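Local coordinates for peptidase M28 (Shewanella amazonensis SB2B, PDB 3IIB), which probably acts as a family M28 zinc metallopeptidase, using two zinc ions to hydrolyse dipeptides or remove carboxy-terminal residues, at residues A[255-260]-A[301-306]; A[329-334]-A[373-378]; A[66-71]-A[235-240]; A[267-272]-A[399-404]. One frame throughout, in Å; residues are numbered along the deposited sequence.

Contacts 1, 2 and 4 are three approaches to one dizinc centre, while contact 3 lies behind it in the sheet. Along the chain, contact 3 closes first; the segments of contacts 1 and 4 then alternate, and contact 2 falls wholly between the two halves of contact 4. Contacts 1, 2 and 4 have centres about 10 to 13 Å apart and share the zinc ion of chain C, whereas contacts 1 and 4 also share that of chain B. Contact 3, centred about 10 Å from contact 1, touches it through Asn237 and Ala301. Loops distant in sequence thus meet at strand ends and a helix start to build the metal site.

Contact 1. Residues A[255-260]-A[301-306]; sequences GAHLDS and AAEELG. With ZN (zinc ion), chain C; ZN (zinc ion), chain B.
Glu303 lies across one face of the His257 imidazole, its OE1 3.3 Å from NE2 and its CB, in a CH-pi contact, 3.8 Å from the ring centroid. The carboxylate is tilted by 25° against the ring and meets no hydrogen there; OE1 instead accepts a bond from the water between the two metals, 2.7 Å away. His257 NE2 binds the zinc ion of chain C at 2.2 Å. The neighbouring Glu304 grips the zinc ion of chain B with both OE1 and OE2, its carboxylate nearly perpendicular to the imidazole. A water bridging two zinc ions, with Asp269 bridging them as well, is characteristic of the co-catalytic dizinc site of M28 peptidases.

One step outward, Asp259 ties the two segments together. Its OD2 receives the amide N of Glu304 at 3.0 Å through the syn lone pair, and OD1 takes a weaker bond from Glu303 N. The same OD1 and the carbonyl O of Asp259 are weak acceptors for His257 ND1, an arrangement that limits rotation of the ring. With CG wedged between backbone N and carbonyl carbon (chi1 68°), the Asp259 carboxylate is folded toward the loop 301-304. One buried acid thus probably helps to position a ligand of each zinc, His257 through its ring and Glu304 through its backbone.

In the fold, His257 ends strand 247-257 and the glutamates follow its parallel neighbour, strand 293-300. Ala256 rests on helix 267-285, Leu258 on helix 42-57, and Ala301 and Ala302 lie against strand 62-84.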
loop_
_atom_site.group_PDB
_atom_site.type_symbol
_atom_site.label_atom_id
_atom_site.label_comp_id
_atom_site.label_asym_id
_atom_site.label_seq_id
_atom_site.Cartn_x
_atom_site.Cartn_y
_atom_site.Cartn_z
ATOM N N GLY A 255 -13.201 17.023 -21.254
ATOM C CA GLY A 255 -13.313 17.289 -19.831
ATOM C C GLY A 255 -12.558 16.342 -18.922
ATOM O O GLY A 255 -12.067 15.273 -19.324
ATOM N N ALA A 256 -12.536 16.736 -17.656
ATOM C CA ALA A 256 -12.041 15.922 -16.549
ATOM C C ALA A 256 -12.688 16.514 -15.317
ATOM O O ALA A 256 -13.309 17.596 -15.407
ATOM C CB ALA A 256 -10.476 16.016 -16.442
ATOM N N HIS A 257 -12.521 15.897 -14.150
ATOM C CA HIS A 257 -12.934 16.596 -12.898
ATOM C C HIS A 257 -11.726 17.033 -12.098
ATOM O O HIS A 257 -10.739 16.330 -12.067
ATOM C CB HIS A 257 -13.922 15.790 -12.039
ATOM C CG HIS A 257 -13.422 14.482 -11.515
ATOM N ND1 HIS A 257 -12.933 14.337 -10.237
ATOM C CD2 HIS A 257 -13.436 13.235 -12.055
ATOM C CE1 HIS A 257 -12.605 13.073 -10.032
ATOM N NE2 HIS A 257 -12.910 12.380 -11.117
ATOM N N LEU A 258 -11.823 18.214 -11.475
ATOM C CA LEU A 258 -10.727 18.825 -10.741
ATOM C C LEU A 258 -10.722 18.392 -9.303
ATOM O O LEU A 258 -9.680 18.479 -8.612
ATOM C CB LEU A 258 -10.860 20.361 -10.818
ATOM C CG LEU A 258 -9.723 21.195 -10.217
ATOM C CD1 LEU A 258 -8.353 20.769 -10.803
ATOM C CD2 LEU A 258 -10.017 22.693 -10.404
ATOM N N ASP A 259 -11.869 17.939 -8.808
ATOM C CA ASP A 259 -11.935 17.574 -7.394
ATOM C C ASP A 259 -11.412 16.142 -7.182
ATOM O O ASP A 259 -11.257 15.370 -8.143
ATOM C CB ASP A 259 -13.359 17.719 -6.868
ATOM C CG ASP A 259 -14.338 16.675 -7.482
ATOM O OD1 ASP A 259 -14.366 16.526 -8.732
ATOM O OD2 ASP A 259 -15.089 16.007 -6.728
ATOM N N SER A 260 -11.223 15.773 -5.915
ATOM C CA SER A 260 -10.756 14.440 -5.573
ATOM C C SER A 260 -11.226 14.114 -4.199
ATOM O O SER A 260 -11.811 14.966 -3.522
ATOM C CB SER A 260 -9.211 14.357 -5.581
ATOM O OG SER A 260 -8.570 15.052 -4.505
ATOM N N ALA A 301 -16.197 20.581 -11.297
ATOM C CA ALA A 301 -16.285 20.568 -9.853
ATOM C C ALA A 301 -17.109 19.396 -9.340
ATOM O O ALA A 301 -18.118 18.997 -9.932
ATOM C CB ALA A 301 -16.953 21.915 -9.329
ATOM N N ALA A 302 -16.687 18.902 -8.180
ATOM C CA ALA A 302 -17.511 18.098 -7.306
ATOM C C ALA A 302 -18.076 16.863 -8.005
ATOM O O ALA A 302 -19.194 16.456 -7.756
ATOM C CB ALA A 302 -18.610 18.972 -6.660
ATOM N N GLU A 303 -17.277 16.254 -8.870
ATOM C CA GLU A 303 -17.689 14.985 -9.492
ATOM C C GLU A 303 -17.887 13.891 -8.446
ATOM O O GLU A 303 -18.813 13.108 -8.549
ATOM C CB GLU A 303 -16.682 14.559 -10.570
ATOM C CG GLU A 303 -17.098 13.299 -11.324
ATOM C CD GLU A 303 -16.712 12.002 -10.631
ATOM O OE1 GLU A 303 -15.893 12.050 -9.696
ATOM O OE2 GLU A 303 -17.207 10.931 -11.039
ATOM N N GLU A 304 -17.006 13.839 -7.456
ATOM C CA GLU A 304 -17.013 12.795 -6.419
ATOM C C GLU A 304 -18.267 12.817 -5.560
ATOM O O GLU A 304 -18.631 11.807 -4.975
ATOM C CB GLU A 304 -15.774 12.919 -5.515
ATOM C CG GLU A 304 -14.408 12.875 -6.219
ATOM C CD GLU A 304 -14.044 11.495 -6.737
ATOM O OE1 GLU A 304 -14.893 10.576 -6.691
ATOM O OE2 GLU A 304 -12.872 11.344 -7.133
ATOM N N LEU A 305 -18.937 13.968 -5.517
ATOM C CA LEU A 305 -20.116 14.140 -4.697
ATOM C C LEU A 305 -21.412 13.935 -5.498
ATOM O O LEU A 305 -22.483 14.315 -5.037
ATOM C CB LEU A 305 -20.112 15.521 -4.042
ATOM C CG LEU A 305 -18.826 15.860 -3.270
ATOM C CD1 LEU A 305 -19.054 17.222 -2.555
ATOM C CD2 LEU A 305 -18.412 14.763 -2.275
ATOM N N GLY A 306 -21.324 13.340 -6.684
ATOM C CA GLY A 306 -22.509 13.099 -7.492
ATOM C C GLY A 306 -22.625 13.923 -8.761
ATOM O O GLY A 306 -23.720 14.356 -9.139
HETATM ZN ZN ZN C . -13.003 10.214 -11.179
HETATM ZN ZN ZN B . -13.567 9.222 -7.856
HETATM O O HOH W 1 -14.277 9.944 -9.733
HETATM O O HOH W 2 -14.706 7.614 -8.673
HETATM O O HOH W 3 -13.172 7.875 -11.583
#

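Contact 2. Residues A[329-334]-A[373-378]; sequences ESDFGA and GGPDVS. With ZN (zinc ion), chain C.
Glu329 extends from the end of strand 324-329 to the short 3-10 segment 375-377, a strand end meeting a loop in the alpha/beta fold of the zinc exopeptidases. Its CB starts close against Gly374, whose lack of a side chain lets its CA come within 5.0 Å of Glu329 CA, and faces CG2 of Val377 at 4.4 Å. CG lies anti to the backbone N (chi1 176°) and the chain runs on fully extended, which carries the carboxylate carbon CD to 3.6 Å from Asp376 CB. At the tip OE1 accepts the amide N of Asp376 at 2.7 Å, met on the syn side with the donor somewhat out of the carboxylate plane, in a fairly straight bond (157°). That amide follows the proline, which has no N-H to give; the next two bond within 373-378, Val377 N to Gly374 O and Ser378 N to Pro375 O. OE1 also rests against the proline, 3.3 Å from its CD.

Lower down, a water accepts from both Glu329 N and Gly374 N, joining the two backbones at the base of the side chain.

Two residues along, Asp331 holds the zinc ion of chain C with both carboxylate oxygens; His257 and Asp269 complete the protein ligands. The ring of Pro375 borders this group, since its CG stands 3.6 Å from Asp331 OD2, the oxygen that sits 2.3 Å from the metal.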
loop_
_atom_site.group_PDB
_atom_site.type_symbol
_atom_site.label_atom_id
_atom_site.label_comp_id
_atom_site.label_asym_id
_atom_site.label_seq_id
_atom_site.Cartn_x
_atom_site.Cartn_y
_atom_site.Cartn_z
ATOM N N GLU A 329 -14.884 12.835 -21.782
ATOM C CA GLU A 329 -14.208 13.069 -20.505
ATOM C C GLU A 329 -13.204 11.966 -20.187
ATOM O O GLU A 329 -13.515 10.783 -20.331
ATOM C CB GLU A 329 -15.196 13.167 -19.367
ATOM C CG GLU A 329 -14.508 13.299 -18.027
ATOM C CD GLU A 329 -15.444 13.579 -16.854
ATOM O OE1 GLU A 329 -16.451 12.855 -16.733
ATOM O OE2 GLU A 329 -15.159 14.532 -16.060
ATOM N N SER A 330 -12.026 12.378 -19.732
ATOM C CA SER A 330 -10.989 11.465 -19.228
ATOM C C SER A 330 -11.158 11.366 -17.698
ATOM O O SER A 330 -10.882 12.333 -16.967
ATOM C CB SER A 330 -9.616 11.990 -19.546
ATOM O OG SER A 330 -8.566 11.073 -19.174
ATOM N N ASP A 331 -11.591 10.207 -17.230
ATOM C CA ASP A 331 -11.727 9.951 -15.773
ATOM C C ASP A 331 -11.658 8.442 -15.511
ATOM O O ASP A 331 -12.536 7.868 -14.887
ATOM C CB ASP A 331 -13.027 10.498 -15.221
ATOM C CG ASP A 331 -13.106 10.358 -13.720
ATOM O OD1 ASP A 331 -12.044 10.412 -13.090
ATOM O OD2 ASP A 331 -14.202 10.241 -13.171
ATOM N N PHE A 332 -10.596 7.831 -15.994
ATOM C CA PHE A 332 -10.281 6.442 -15.650
ATOM C C PHE A 332 -8.769 6.283 -15.541
ATOM O O PHE A 332 -8.187 5.313 -16.022
ATOM C CB PHE A 332 -10.945 5.511 -16.655
ATOM C CG PHE A 332 -11.094 4.096 -16.185
ATOM C CD1 PHE A 332 -11.166 3.773 -14.838
ATOM C CD2 PHE A 332 -11.190 3.061 -17.112
ATOM C CE1 PHE A 332 -11.317 2.487 -14.448
ATOM C CE2 PHE A 332 -11.385 1.745 -16.699
ATOM C CZ PHE A 332 -11.431 1.456 -15.372
ATOM N N GLY A 333 -8.154 7.246 -14.854
ATOM C CA GLY A 333 -6.723 7.212 -14.527
ATOM C C GLY A 333 -5.847 7.589 -15.693
ATOM O O GLY A 333 -6.197 8.483 -16.454
ATOM N N ALA A 334 -4.686 6.932 -15.783
ATOM C CA ALA A 334 -3.645 7.257 -16.780
ATOM C C ALA A 334 -3.331 6.100 -17.707
ATOM O O ALA A 334 -2.456 6.242 -18.554
ATOM C CB ALA A 334 -2.359 7.733 -16.098
ATOM N N GLY A 373 -20.447 7.956 -22.378
ATOM C CA GLY A 373 -19.625 9.088 -22.043
ATOM C C GLY A 373 -19.188 8.979 -20.590
ATOM O O GLY A 373 -19.810 8.295 -19.761
ATOM N N GLY A 374 -18.118 9.679 -20.274
ATOM C CA GLY A 374 -17.626 9.736 -18.902
ATOM C C GLY A 374 -18.604 10.412 -17.965
ATOM O O GLY A 374 -19.593 10.998 -18.377
ATOM N N PRO A 375 -18.329 10.304 -16.679
ATOM C CA PRO A 375 -19.314 10.676 -15.688
ATOM C C PRO A 375 -19.910 12.066 -15.856
ATOM O O PRO A 375 -21.133 12.214 -15.884
ATOM C CB PRO A 375 -18.533 10.582 -14.373
ATOM C CG PRO A 375 -17.418 9.725 -14.636
ATOM C CD PRO A 375 -17.132 9.701 -16.081
ATOM N N ASP A 376 -19.063 13.081 -15.976
ATOM C CA ASP A 376 -19.555 14.456 -16.050
ATOM C C ASP A 376 -20.271 14.848 -17.351
ATOM O O ASP A 376 -20.931 15.894 -17.397
ATOM C CB ASP A 376 -18.401 15.405 -15.813
ATOM C CG ASP A 376 -17.838 15.270 -14.414
ATOM O OD1 ASP A 376 -18.652 15.374 -13.482
ATOM O OD2 ASP A 376 -16.609 15.026 -14.259
ATOM N N VAL A 377 -20.113 14.041 -18.398
ATOM C CA VAL A 377 -20.841 14.269 -19.646
ATOM C C VAL A 377 -21.937 13.230 -19.898
ATOM O O VAL A 377 -22.601 13.242 -20.945
ATOM C CB VAL A 377 -19.870 14.342 -20.866
ATOM C CG1 VAL A 377 -18.858 15.435 -20.626
ATOM C CG2 VAL A 377 -19.198 12.984 -21.124
ATOM N N SER A 378 -22.156 12.358 -18.913
ATOM C CA SER A 378 -23.027 11.199 -19.108
ATOM C C SER A 378 -24.495 11.611 -19.178
ATOM O O SER A 378 -25.320 10.812 -19.613
ATOM C CB SER A 378 -22.826 10.159 -18.002
ATOM O OG SER A 378 -23.204 10.661 -16.725
HETATM ZN ZN ZN C . -13.003 10.214 -11.179
HETATM O O HOH W 4 -16.173 10.368 -22.227
HETATM O O HOH W 3 -13.172 7.875 -11.583
HETATM O O HOH W 1 -14.277 9.944 -9.733
#

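Contact 3. Residues A[66-71]-A[235-240]; sequences EPVTVP and SYNVIA
Tyr236 and Pro67 meet on one face of the sheet, the tyrosine ring presenting itself obliquely: its CD2 is 3.6 Å from Pro67 CA, while CE2 approaches CB of the proline at 3.8 Å. Lys65 adds a cation-pi contact to the same ring. Two other flat groups occupy the opposite face. The amide of Asn237 has CG2 of Val68 standing over its plane, 3.6 Å from ND2, and at its edges ND2 gives a hydrogen bond to Gly309 O while OD1 takes the amide of Ala301. The carboxylate of Glu66 carries the methyl CD1 of Ile239 over one side, 3.4 Å from OE1.

All this decorates an antiparallel ladder between strands 62-84 and 220-242 of the large mixed sheet. Glu66 with Asn237 and Val68 with Ser235 are hydrogen-bonded pairs, two backbone bonds each, flanking the non-hydrogen-bonded pair Pro67 and Tyr236. A proline, lacking an N-H, costs no bond at that middle position. The segment axes come within 4.2 Å and their N-to-C directions make 141°, well short of the 180° of untwisted antiparallel strands.

One water joins the polar ends on the Asn237 face, donating to Glu66 OE1 at 2.8 Å and accepting from Asn237 ND2; His317 also binds OE1. Farther along, Val70 CG1 packs on Ser235 CB at 3.7 Å, and the serine OG, anti to its own N (chi1 -174°), bonds to Asp44.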
loop_
_atom_site.group_PDB
_atom_site.type_symbol
_atom_site.label_atom_id
_atom_site.label_comp_id
_atom_site.label_asym_id
_atom_site.label_seq_id
_atom_site.Cartn_x
_atom_site.Cartn_y
_atom_site.Cartn_z
ATOM N N GLU A 66 -17.264 28.967 -13.516
ATOM C CA GLU A 66 -18.707 29.008 -13.355
ATOM C C GLU A 66 -19.095 28.331 -12.046
ATOM O O GLU A 66 -18.612 27.255 -11.759
ATOM C CB GLU A 66 -19.370 28.314 -14.532
ATOM C CG GLU A 66 -19.110 29.087 -15.851
ATOM C CD GLU A 66 -19.757 28.466 -17.084
ATOM O OE1 GLU A 66 -20.119 27.273 -17.058
ATOM O OE2 GLU A 66 -19.868 29.182 -18.106
ATOM N N PRO A 67 -19.978 28.958 -11.278
ATOM C CA PRO A 67 -20.213 28.426 -9.933
ATOM C C PRO A 67 -21.060 27.149 -9.867
ATOM O O PRO A 67 -21.959 26.897 -10.700
ATOM C CB PRO A 67 -20.924 29.570 -9.235
ATOM C CG PRO A 67 -21.704 30.230 -10.321
ATOM C CD PRO A 67 -20.790 30.171 -11.529
ATOM N N VAL A 68 -20.739 26.345 -8.868
ATOM C CA VAL A 68 -21.381 25.076 -8.602
ATOM C C VAL A 68 -21.629 25.019 -7.104
ATOM O O VAL A 68 -20.701 25.166 -6.319
ATOM C CB VAL A 68 -20.507 23.893 -9.039
ATOM C CG1 VAL A 68 -21.127 22.538 -8.619
ATOM C CG2 VAL A 68 -20.235 23.974 -10.541
ATOM N N THR A 69 -22.864 24.750 -6.711
ATOM C CA THR A 69 -23.177 24.573 -5.285
ATOM C C THR A 69 -22.666 23.213 -4.812
ATOM O O THR A 69 -22.917 22.172 -5.462
ATOM C CB THR A 69 -24.696 24.662 -5.034
ATOM O OG1 THR A 69 -25.188 25.915 -5.552
ATOM C CG2 THR A 69 -25.044 24.505 -3.503
ATOM N N VAL A 70 -21.945 23.199 -3.706
ATOM C CA VAL A 70 -21.397 21.949 -3.169
ATOM C C VAL A 70 -21.627 21.824 -1.648
ATOM O O VAL A 70 -21.534 22.824 -0.908
ATOM C CB VAL A 70 -19.882 21.802 -3.426
ATOM C CG1 VAL A 70 -19.580 21.835 -4.959
ATOM C CG2 VAL A 70 -19.098 22.847 -2.641
ATOM N N PRO A 71 -21.893 20.595 -1.180
ATOM C CA PRO A 71 -21.968 20.333 0.242
ATOM C C PRO A 71 -20.585 20.305 0.875
ATOM O O PRO A 71 -19.565 20.199 0.197
ATOM C CB PRO A 71 -22.630 18.958 0.332
ATOM C CG PRO A 71 -22.259 18.291 -0.933
ATOM C CD PRO A 71 -22.107 19.364 -1.976
ATOM N N SER A 235 -18.286 25.987 -5.292
ATOM C CA SER A 235 -17.070 25.600 -5.996
ATOM C C SER A 235 -17.300 26.102 -7.433
ATOM O O SER A 235 -18.248 26.850 -7.703
ATOM C CB SER A 235 -16.857 24.076 -5.934
ATOM O OG SER A 235 -15.592 23.695 -6.491
ATOM N N TYR A 236 -16.434 25.712 -8.348
ATOM C CA TYR A 236 -16.476 26.206 -9.705
ATOM C C TYR A 236 -16.021 25.165 -10.716
ATOM O O TYR A 236 -15.026 24.457 -10.474
ATOM C CB TYR A 236 -15.559 27.416 -9.873
ATOM C CG TYR A 236 -15.982 28.580 -9.016
ATOM C CD1 TYR A 236 -15.546 28.690 -7.706
ATOM C CD2 TYR A 236 -16.846 29.539 -9.505
ATOM C CE1 TYR A 236 -15.981 29.743 -6.909
ATOM C CE2 TYR A 236 -17.270 30.576 -8.728
ATOM C CZ TYR A 236 -16.841 30.662 -7.431
ATOM O OH TYR A 236 -17.241 31.701 -6.651
ATOM N N ASN A 237 -16.767 25.098 -11.818
ATOM C CA ASN A 237 -16.282 24.505 -13.075
ATOM C C ASN A 237 -15.288 25.495 -13.659
ATOM O O ASN A 237 -15.582 26.698 -13.753
ATOM C CB ASN A 237 -17.448 24.278 -14.040
ATOM C CG ASN A 237 -18.411 23.182 -13.582
ATOM O OD1 ASN A 237 -18.021 22.229 -12.902
ATOM N ND2 ASN A 237 -19.671 23.299 -14.005
ATOM N N VAL A 238 -14.101 25.014 -14.027
ATOM C CA VAL A 238 -13.057 25.864 -14.563
ATOM C C VAL A 238 -12.918 25.544 -16.031
ATOM O O VAL A 238 -12.808 24.346 -16.412
ATOM C CB VAL A 238 -11.724 25.643 -13.815
ATOM C CG1 VAL A 238 -10.540 26.401 -14.483
ATOM C CG2 VAL A 238 -11.864 26.012 -12.341
ATOM N N ILE A 239 -12.950 26.592 -16.861
ATOM C CA ILE A 239 -13.103 26.402 -18.291
ATOM C C ILE A 239 -11.996 27.154 -19.031
ATOM O O ILE A 239 -11.660 28.326 -18.693
ATOM C CB ILE A 239 -14.483 26.846 -18.754
ATOM C CG1 ILE A 239 -15.584 25.963 -18.089
ATOM C CG2 ILE A 239 -14.547 26.824 -20.319
ATOM C CD1 ILE A 239 -17.016 26.479 -18.252
ATOM N N ALA A 240 -11.447 26.481 -20.031
ATOM C CA ALA A 240 -10.543 27.131 -21.001
ATOM C C ALA A 240 -10.933 26.793 -22.403
ATOM O O ALA A 240 -11.471 25.701 -22.698
ATOM C CB ALA A 240 -9.106 26.712 -20.783
HETATM O O HOH W 5 -21.173 25.442 -15.229
#

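Contact 4. Residues A[267-272]-A[399-404]; sequences AIDDGA and DYHHTP. With ZN (zinc ion), chain B; ZN (zinc ion), chain C.
A chi1 of -169° at Asp269, with CG opposite the backbone N, and one of -70° at His402, which puts the ring beside its N, bring carboxylate and imidazole to the zinc ion of chain B almost in one plane, 2° apart. Asp269 OD2 binds this metal at 2.0 Å and His402 NE2 at 2.3 Å; the two ligand atoms are 3.0 Å from each other, the oxygen lying at the edge of the ring. The other oxygen, OD1, binds the zinc ion of chain C at 2.1 Å, and the aspartate therefore bridges the pair. A cis peptide links it to Asp270, as in related dizinc peptidases.

His402 occupies the third position of a type II turn from Tyr400 to Thr403, where its positive phi belongs. Thr403 supports the turn through OG1 and N, which reach Tyr400 O from the same side of the carbonyl. The rings of His401 and His402 lie face over face, His402 CD2 3.2 Å above the His401 plane. His401 leans its CD2 toward Asp269 OD2, and its NE2 is 2.8 Å from a water bound to the zinc ion of chain B. Thr184 O holds His402 ND1, whereas Asp406 receives the amides of Ile268 and Asp269. Packing is slight: Ile268 CD1 sits at the edge of the Tyr400 ring, 4.0 Å from its CB.

Glu304 completes the protein ligands of the chain B zinc. Asp269 holds the two cations close together; a water bound to both would probably be polarised by them and lose a proton more readily than in bulk.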
loop_
_atom_site.group_PDB
_atom_site.type_symbol
_atom_site.label_atom_id
_atom_site.label_comp_id
_atom_site.label_asym_id
_atom_site.label_seq_id
_atom_site.Cartn_x
_atom_site.Cartn_y
_atom_site.Cartn_z
ATOM N N ALA A 267 -4.074 11.825 -7.689
ATOM C CA ALA A 267 -3.248 11.766 -8.865
ATOM C C ALA A 267 -3.956 11.057 -10.011
ATOM O O ALA A 267 -4.001 11.590 -11.123
ATOM C CB ALA A 267 -1.872 11.093 -8.578
ATOM N N ILE A 268 -4.479 9.854 -9.808
ATOM C CA ILE A 268 -5.091 9.202 -10.947
ATOM C C ILE A 268 -6.570 9.523 -11.028
ATOM O O ILE A 268 -7.174 9.446 -12.107
ATOM C CB ILE A 268 -4.792 7.661 -10.976
ATOM C CG1 ILE A 268 -5.585 6.937 -9.911
ATOM C CG2 ILE A 268 -3.258 7.394 -10.847
ATOM C CD1 ILE A 268 -5.391 5.427 -9.900
ATOM N N ASP A 269 -7.167 9.883 -9.879
ATOM C CA ASP A 269 -8.564 10.262 -9.849
ATOM C C ASP A 269 -8.687 11.693 -9.301
ATOM O O ASP A 269 -8.851 11.875 -8.080
ATOM C CB ASP A 269 -9.350 9.314 -8.952
ATOM C CG ASP A 269 -10.842 9.495 -9.091
ATOM O OD1 ASP A 269 -11.275 10.209 -10.027
ATOM O OD2 ASP A 269 -11.601 8.943 -8.261
ATOM N N ASP A 270 -8.621 12.705 -10.151
ATOM C CA ASP A 270 -8.478 12.601 -11.589
ATOM C C ASP A 270 -7.471 13.638 -12.084
ATOM O O ASP A 270 -7.645 14.283 -13.130
ATOM C CB ASP A 270 -9.870 12.783 -12.240
ATOM C CG ASP A 270 -9.872 12.526 -13.732
ATOM O OD1 ASP A 270 -9.040 11.695 -14.209
ATOM O OD2 ASP A 270 -10.733 13.167 -14.438
ATOM N N GLY A 271 -6.363 13.777 -11.351
ATOM C CA GLY A 271 -5.291 14.636 -11.784
ATOM C C GLY A 271 -4.778 14.231 -13.156
ATOM O O GLY A 271 -4.428 15.083 -13.985
ATOM N N ALA A 272 -4.713 12.940 -13.422
ATOM C CA ALA A 272 -4.288 12.471 -14.720
ATOM C C ALA A 272 -5.202 13.003 -15.827
ATOM O O ALA A 272 -4.738 13.432 -16.853
ATOM C CB ALA A 272 -4.283 10.951 -14.721
ATOM N N ASP A 399 -6.710 -0.520 -7.679
ATOM C CA ASP A 399 -5.694 -0.701 -6.628
ATOM C C ASP A 399 -5.445 0.585 -5.842
ATOM O O ASP A 399 -5.059 0.512 -4.678
ATOM C CB ASP A 399 -4.380 -1.189 -7.168
ATOM C CG ASP A 399 -4.473 -2.559 -7.826
ATOM O OD1 ASP A 399 -5.476 -3.277 -7.644
ATOM O OD2 ASP A 399 -3.512 -2.915 -8.525
ATOM N N TYR A 400 -5.656 1.740 -6.468
ATOM C CA TYR A 400 -5.276 3.015 -5.851
ATOM C C TYR A 400 -6.398 4.012 -5.716
ATOM O O TYR A 400 -6.329 4.878 -4.837
ATOM C CB TYR A 400 -4.105 3.665 -6.602
ATOM C CG TYR A 400 -3.063 2.689 -7.063
ATOM C CD1 TYR A 400 -2.291 1.982 -6.146
ATOM C CD2 TYR A 400 -2.825 2.491 -8.416
ATOM C CE1 TYR A 400 -1.324 1.079 -6.575
ATOM C CE2 TYR A 400 -1.880 1.588 -8.842
ATOM C CZ TYR A 400 -1.128 0.895 -7.920
ATOM O OH TYR A 400 -0.167 0.015 -8.352
ATOM N N HIS A 401 -7.420 3.903 -6.581
ATOM C CA HIS A 401 -8.604 4.762 -6.581
ATOM C C HIS A 401 -9.137 4.932 -5.182
ATOM O O HIS A 401 -9.400 3.969 -4.547
ATOM C CB HIS A 401 -9.630 4.080 -7.483
ATOM C CG HIS A 401 -11.011 4.641 -7.451
ATOM N ND1 HIS A 401 -12.014 4.087 -6.675
ATOM C CD2 HIS A 401 -11.599 5.614 -8.190
ATOM C CE1 HIS A 401 -13.138 4.738 -6.907
ATOM N NE2 HIS A 401 -12.923 5.638 -7.852
ATOM N N HIS A 402 -9.296 6.181 -4.728
ATOM C CA HIS A 402 -9.943 6.494 -3.469
ATOM C C HIS A 402 -9.209 6.021 -2.218
ATOM O O HIS A 402 -9.822 5.922 -1.103
ATOM C CB HIS A 402 -11.399 6.017 -3.473
ATOM C CG HIS A 402 -12.301 6.787 -4.385
ATOM N ND1 HIS A 402 -13.688 6.722 -4.286
ATOM C CD2 HIS A 402 -12.038 7.581 -5.456
ATOM C CE1 HIS A 402 -14.221 7.482 -5.233
ATOM N NE2 HIS A 402 -13.247 8.019 -5.945
ATOM N N THR A 403 -7.904 5.771 -2.367
ATOM C CA THR A 403 -7.020 5.469 -1.235
ATOM C C THR A 403 -6.007 6.554 -0.970
ATOM O O THR A 403 -5.757 7.418 -1.845
ATOM C CB THR A 403 -6.213 4.167 -1.480
ATOM O OG1 THR A 403 -5.196 4.426 -2.470
ATOM C CG2 THR A 403 -7.161 3.008 -1.904
ATOM N N PRO A 404 -5.327 6.483 0.192
ATOM C CA PRO A 404 -4.133 7.327 0.374
ATOM C C PRO A 404 -2.984 7.043 -0.584
ATOM O O PRO A 404 -2.026 7.804 -0.604
ATOM C CB PRO A 404 -3.698 7.044 1.820
ATOM C CG PRO A 404 -4.971 6.475 2.498
ATOM C CD PRO A 404 -5.685 5.741 1.425
HETATM ZN ZN ZN B . -13.567 9.222 -7.856
HETATM ZN ZN ZN C . -13.003 10.214 -11.179
HETATM O O HOH W 2 -14.706 7.614 -8.673
HETATM O O HOH W 1 -14.277 9.944 -9.733
HETATM O O HOH W 3 -13.172 7.875 -11.583
#